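Side-chain contact in Exo-alpha-sialidase (Clostridium perfringens, PDB 2VO8), which probably releases terminal sialic acid from glycoconjugates and carries a cohesin module thought to mediate toxin complex formation: residues E53-N58 against E108-G113. Numbering follows the deposited sequence.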
loop_
_atom_site.group_PDB
_atom_site.type_symbol
_atom_site.label_atom_id
_atom_site.label_comp_id
_atom_site.label_asym_id
_atom_site.label_seq_id
_atom_site.Cartn_x
_atom_site.Cartn_y
_atom_site.Cartn_z
ATOM N N GLU A 53 -16.349 4.525 5.352
ATOM C CA GLU A 53 -17.721 4.947 4.937
ATOM C C GLU A 53 -17.839 5.106 3.415
ATOM O O GLU A 53 -18.919 4.899 2.822
ATOM C CB GLU A 53 -18.131 6.272 5.606
ATOM C CG GLU A 53 -18.162 6.217 7.107
ATOM C CD GLU A 53 -18.741 7.483 7.723
ATOM O OE1 GLU A 53 -18.639 8.553 7.107
ATOM O OE2 GLU A 53 -19.302 7.374 8.835
ATOM N N ALA A 54 -16.731 5.454 2.771
ATOM C CA ALA A 54 -16.744 5.783 1.363
ATOM C C ALA A 54 -16.374 4.640 0.414
ATOM O O ALA A 54 -16.725 4.715 -0.759
ATOM C CB ALA A 54 -15.878 6.969 1.096
ATOM N N PHE A 55 -15.636 3.648 0.911
ATOM C CA PHE A 55 -15.113 2.506 0.159
ATOM C C PHE A 55 -15.431 1.173 0.797
ATOM O O PHE A 55 -15.457 1.059 1.973
ATOM C CB PHE A 55 -13.596 2.562 -0.031
ATOM C CG PHE A 55 -13.090 3.846 -0.576
ATOM C CD1 PHE A 55 -12.978 4.028 -1.896
ATOM C CD2 PHE A 55 -12.708 4.869 0.264
ATOM C CE1 PHE A 55 -12.509 5.167 -2.386
ATOM C CE2 PHE A 55 -12.245 5.994 -0.217
ATOM C CZ PHE A 55 -12.164 6.164 -1.549
ATOM N N ILE A 56 -15.601 0.187 -0.069
ATOM C CA ILE A 56 -15.616 -1.235 0.250
ATOM C C ILE A 56 -14.188 -1.856 -0.032
ATOM O O ILE A 56 -13.778 -1.748 -1.136
ATOM C CB ILE A 56 -16.679 -1.933 -0.691
ATOM C CG1 ILE A 56 -18.071 -1.328 -0.509
ATOM C CG2 ILE A 56 -16.704 -3.367 -0.535
ATOM C CD1 ILE A 56 -18.984 -1.480 -1.669
ATOM N N LEU A 57 -13.537 -2.492 0.974
ATOM C CA LEU A 57 -12.298 -3.213 0.705
ATOM C C LEU A 57 -12.578 -4.578 0.086
ATOM O O LEU A 57 -13.187 -5.442 0.716
ATOM C CB LEU A 57 -11.484 -3.375 1.990
ATOM C CG LEU A 57 -10.155 -4.123 1.861
ATOM C CD1 LEU A 57 -9.189 -3.353 0.975
ATOM C CD2 LEU A 57 -9.547 -4.379 3.231
ATOM N N ASN A 58 -12.129 -4.764 -1.151
ATOM C CA ASN A 58 -12.438 -5.986 -1.909
ATOM C C ASN A 58 -11.443 -7.096 -1.726
ATOM O O ASN A 58 -11.813 -8.183 -1.278
ATOM C CB ASN A 58 -12.577 -5.711 -3.398
ATOM C CG ASN A 58 -13.687 -4.757 -3.700
ATOM O OD1 ASN A 58 -13.549 -3.835 -4.534
ATOM N ND2 ASN A 58 -14.801 -4.951 -3.004
ATOM N N GLU A 108 -15.771 14.770 -2.917
ATOM C CA GLU A 108 -14.862 15.615 -3.621
ATOM C C GLU A 108 -13.411 15.226 -3.321
ATOM O O GLU A 108 -12.568 15.490 -4.121
ATOM C CB GLU A 108 -15.069 17.108 -3.276
ATOM C CG GLU A 108 -16.416 17.700 -3.767
ATOM C CD GLU A 108 -16.438 17.954 -5.264
ATOM O OE1 GLU A 108 -15.372 17.893 -5.916
ATOM O OE2 GLU A 108 -17.542 18.227 -5.812
ATOM N N LEU A 109 -13.166 14.642 -2.156
ATOM C CA LEU A 109 -11.791 14.353 -1.758
ATOM C C LEU A 109 -11.832 13.292 -0.715
ATOM O O LEU A 109 -12.446 13.463 0.359
ATOM C CB LEU A 109 -11.043 15.625 -1.276
ATOM C CG LEU A 109 -9.549 15.536 -0.885
ATOM C CD1 LEU A 109 -8.951 16.959 -0.816
ATOM C CD2 LEU A 109 -9.356 14.826 0.453
ATOM N N GLU A 110 -11.171 12.166 -1.038
ATOM C CA GLU A 110 -10.824 11.188 -0.024
ATOM C C GLU A 110 -9.321 10.836 -0.075
ATOM O O GLU A 110 -8.734 10.857 -1.126
ATOM C CB GLU A 110 -11.596 9.887 -0.215
ATOM C CG GLU A 110 -13.139 10.093 -0.211
ATOM C CD GLU A 110 -13.651 10.480 1.175
ATOM O OE1 GLU A 110 -13.052 10.070 2.198
ATOM O OE2 GLU A 110 -14.671 11.188 1.248
ATOM N N VAL A 111 -8.773 10.496 1.065
ATOM C CA VAL A 111 -7.329 10.203 1.179
ATOM C C VAL A 111 -7.100 8.719 1.446
ATOM O O VAL A 111 -7.612 8.173 2.430
ATOM C CB VAL A 111 -6.677 11.062 2.258
ATOM C CG1 VAL A 111 -5.177 10.728 2.411
ATOM C CG2 VAL A 111 -6.940 12.586 1.952
ATOM N N LEU A 112 -6.306 8.100 0.558
ATOM C CA LEU A 112 -5.747 6.776 0.746
ATOM C C LEU A 112 -4.289 6.956 1.236
ATOM O O LEU A 112 -3.491 7.548 0.520
ATOM C CB LEU A 112 -5.809 6.014 -0.547
ATOM C CG LEU A 112 -7.215 6.022 -1.208
ATOM C CD1 LEU A 112 -7.171 5.395 -2.549
ATOM C CD2 LEU A 112 -8.246 5.391 -0.195
ATOM N N GLY A 113 -4.044 6.540 2.471
ATOM C CA GLY A 113 -2.799 6.804 3.202
ATOM C C GLY A 113 -2.019 5.581 3.649
ATOM O O GLY A 113 -2.567 4.523 3.899
#
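The carboxylate of Glu-110 is gripped on both oxygens, OE2 by the hydroxyl of Ser-107 and OE1 by the side-chain amide of Asn-51, while its carbon CD lies 4.2 Å from the methyl CB of Ala-54. In this cohesin domain, a beta sandwich, the contact joins the start of strand 55-62 to strand 107-121 across the interior; no hydrogen bond links the two segments, so the direct contact between them is van der Waals packing. Glu-110 suits the end of the sandwich because it is amphipathic: its methylenes face the core while the bend at chi2 (-69°) brings the carboxylate to Ser-107 and Asn-51, beside Ala-54. Those two bonds hold the carboxylate in place and would probably steady its negative charge. Asn-51 also accepts a bond from the backbone N of Glu-53, and so ties the acid to the turn before the strand. The small, buried methyl of Ala-54 sits against the carboxylate carbon, where a short apolar residue fits beside the acid.

Phe-55 packs between the two layers of the sandwich. With CG anti to its own carbonyl carbon (chi1 -51°), the ring reaches inward, and CB of Glu-110 meets it at the edge, 3.9 Å from CE2. Ring and acid chain pass one another head to tail, and the carboxylate plane stands at 76° to the ring. Tyr-50, Leu-101 and Ile-138 also pack on Phe-55, enclosing an aromatic that needs apolar neighbours on several sides. Leu-112, two residues along from the partly exposed Glu-110 and itself buried, suits this place because its branched end extends the apolar surface: its methyl CD2 approaches the ring obliquely, 4.0 Å from CE2.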